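Side-chain contact in enoyl-CoA hydratase/isomerase (Pseudomonas aeruginosa, PDB 3LAO), which probably hydrates the double bond of an enoyl-CoA, perhaps that of a steroid side chain, as a homotrimeric member of the enoyl-CoA hydratase/isomerase family: residues B[20-25]-B[202-207]. Residues are numbered along the deposited sequence; the frame is centred on the assembly and turned at random.
Sequences GHLFLI and EYAERI
Leu22, at the start of strand 22-27, faces helix 196-209 across 7.1 Å from its CA to the CA of Ala204. This is strand-on-helix packing in the crotonase fold: the helix packs on the sheet and meets 22-27, the second strand, between 14-19 and 59-64. Of residues 20-25, Leu22 makes all the contact with residues 202-207. With CG beside the backbone N and anti to the carbonyl carbon (chi1 -55°), its forked end reaches the helix and the two methyls straddle the Ala204 methyl, Leu22 CD2 at 4.0 Å and Leu22 CD1 at 4.1 Å from Ala204 CB. CD1 also lies 3.8 Å from OE2 of Glu205, an apolar group beside a carboxylate oxygen. The Glu205 chain, bent at chi2, crosses the leucine at about a right angle, and its CG is 4.0 Å from CD1; this glutamate is exposed and poorly ordered, making its part of the contact the less certain. Leu201 and Ala208 of the same helix also touch Leu22, which is buried. Beyond, Arg206 forms a salt bridge with Asp174 of a neighbouring subunit, placing this helix at the trimer interface. Leu22 CD2 sits 3.6 Å from Ala204 O, a van der Waals contact with the helix backbone.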
loop_
_atom_site.group_PDB
_atom_site.type_symbol
_atom_site.label_atom_id
_atom_site.label_comp_id
_atom_site.label_asym_id
_atom_site.label_seq_id
_atom_site.Cartn_x
_atom_site.Cartn_y
_atom_site.Cartn_z
ATOM N N GLY B 20 -11.091 24.786 22.098
ATOM C CA GLY B 20 -11.967 24.994 20.965
ATOM C C GLY B 20 -12.481 23.675 20.432
ATOM O O GLY B 20 -13.015 22.863 21.201
ATOM N N HIS B 21 -12.307 23.439 19.129
ATOM C CA HIS B 21 -12.731 22.171 18.551
ATOM C C HIS B 21 -11.669 21.061 18.721
ATOM O O HIS B 21 -11.834 19.942 18.205
ATOM C CB HIS B 21 -13.119 22.351 17.052
ATOM C CG HIS B 21 -14.327 23.207 16.851
ATOM N ND1 HIS B 21 -14.348 24.281 15.981
ATOM C CD2 HIS B 21 -15.546 23.181 17.446
ATOM C CE1 HIS B 21 -15.535 24.865 16.039
ATOM N NE2 HIS B 21 -16.280 24.216 16.919
ATOM N N LEU B 22 -10.566 21.364 19.406
ATOM C CA LEU B 22 -9.516 20.350 19.584
ATOM C C LEU B 22 -9.626 19.636 20.942
ATOM O O LEU B 22 -9.947 20.256 21.977
ATOM C CB LEU B 22 -8.127 20.968 19.450
ATOM C CG LEU B 22 -7.839 21.742 18.169
ATOM C CD1 LEU B 22 -6.385 21.994 18.081
ATOM C CD2 LEU B 22 -8.346 20.966 16.931
ATOM N N PHE B 23 -9.371 18.331 20.929
ATOM C CA PHE B 23 -9.453 17.530 22.144
ATOM C C PHE B 23 -8.025 17.028 22.429
ATOM O O PHE B 23 -7.473 16.194 21.676
ATOM C CB PHE B 23 -10.488 16.386 21.995
ATOM C CG PHE B 23 -10.795 15.672 23.285
ATOM C CD1 PHE B 23 -10.075 14.572 23.674
ATOM C CD2 PHE B 23 -11.772 16.137 24.129
ATOM C CE1 PHE B 23 -10.322 13.956 24.884
ATOM C CE2 PHE B 23 -12.026 15.515 25.323
ATOM C CZ PHE B 23 -11.285 14.422 25.696
ATOM N N LEU B 24 -7.401 17.572 23.472
ATOM C CA LEU B 24 -5.993 17.214 23.747
ATOM C C LEU B 24 -5.831 16.120 24.801
ATOM O O LEU B 24 -6.328 16.242 25.902
ATOM C CB LEU B 24 -5.169 18.445 24.143
ATOM C CG LEU B 24 -4.811 19.458 23.048
ATOM C CD1 LEU B 24 -5.947 19.801 22.182
ATOM C CD2 LEU B 24 -4.309 20.723 23.690
ATOM N N ILE B 25 -5.105 15.072 24.452
ATOM C CA ILE B 25 -4.877 13.934 25.342
ATOM C C ILE B 25 -3.366 13.762 25.531
ATOM O O ILE B 25 -2.617 13.576 24.559
ATOM C CB ILE B 25 -5.495 12.645 24.768
ATOM C CG1 ILE B 25 -6.983 12.855 24.449
ATOM C CG2 ILE B 25 -5.336 11.470 25.698
ATOM C CD1 ILE B 25 -7.663 11.629 23.807
ATOM N N GLU B 202 -1.202 22.683 14.586
ATOM C CA GLU B 202 -1.545 23.322 13.332
ATOM C C GLU B 202 -2.310 22.360 12.375
ATOM O O GLU B 202 -3.290 22.757 11.741
ATOM C CB GLU B 202 -0.286 23.837 12.647
ATOM C CG GLU B 202 0.711 24.464 13.571
ATOM C CD GLU B 202 1.826 25.196 12.826
ATOM O OE1 GLU B 202 1.726 25.332 11.589
ATOM O OE2 GLU B 202 2.800 25.638 13.477
ATOM N N TYR B 203 -1.851 21.110 12.266
ATOM C CA TYR B 203 -2.522 20.114 11.429
ATOM C C TYR B 203 -3.929 19.842 11.899
ATOM O O TYR B 203 -4.818 19.627 11.089
ATOM C CB TYR B 203 -1.773 18.762 11.406
ATOM C CG TYR B 203 -0.623 18.702 10.430
ATOM C CD1 TYR B 203 -0.855 18.552 9.051
ATOM C CD2 TYR B 203 0.708 18.790 10.871
ATOM C CE1 TYR B 203 0.210 18.499 8.135
ATOM C CE2 TYR B 203 1.795 18.718 9.952
ATOM C CZ TYR B 203 1.526 18.584 8.591
ATOM O OH TYR B 203 2.561 18.526 7.692
ATOM N N ALA B 204 -4.103 19.802 13.216
ATOM C CA ALA B 204 -5.380 19.482 13.827
ATOM C C ALA B 204 -6.331 20.644 13.669
ATOM O O ALA B 204 -7.511 20.441 13.419
ATOM C CB ALA B 204 -5.209 19.159 15.305
ATOM N N GLU B 205 -5.832 21.864 13.845
ATOM C CA GLU B 205 -6.631 23.046 13.503
ATOM C C GLU B 205 -7.080 23.026 12.030
ATOM O O GLU B 205 -8.234 23.347 11.716
ATOM C CB GLU B 205 -5.913 24.346 13.865
ATOM C CG GLU B 205 -6.320 24.868 15.269
ATOM C CD GLU B 205 -5.123 25.349 16.113
ATOM O OE1 GLU B 205 -4.011 25.552 15.555
ATOM O OE2 GLU B 205 -5.297 25.525 17.344
ATOM N N ARG B 206 -6.200 22.593 11.139
ATOM C CA ARG B 206 -6.590 22.505 9.744
ATOM C C ARG B 206 -7.738 21.483 9.467
ATOM O O ARG B 206 -8.629 21.766 8.678
ATOM C CB ARG B 206 -5.369 22.264 8.860
ATOM C CG ARG B 206 -5.535 22.802 7.454
ATOM C CD ARG B 206 -5.004 24.216 7.353
ATOM N NE ARG B 206 -3.992 24.373 6.307
ATOM C CZ ARG B 206 -2.787 23.789 6.310
ATOM N NH1 ARG B 206 -2.418 22.966 7.298
ATOM N NH2 ARG B 206 -1.947 24.022 5.307
ATOM N N ILE B 207 -7.710 20.319 10.125
ATOM C CA ILE B 207 -8.722 19.288 9.974
ATOM C C ILE B 207 -9.999 19.795 10.634
ATOM O O ILE B 207 -11.117 19.527 10.179
ATOM C CB ILE B 207 -8.276 17.962 10.680
ATOM C CG1 ILE B 207 -7.134 17.272 9.922
ATOM C CG2 ILE B 207 -9.444 16.996 10.939
ATOM C CD1 ILE B 207 -6.464 16.100 10.757
#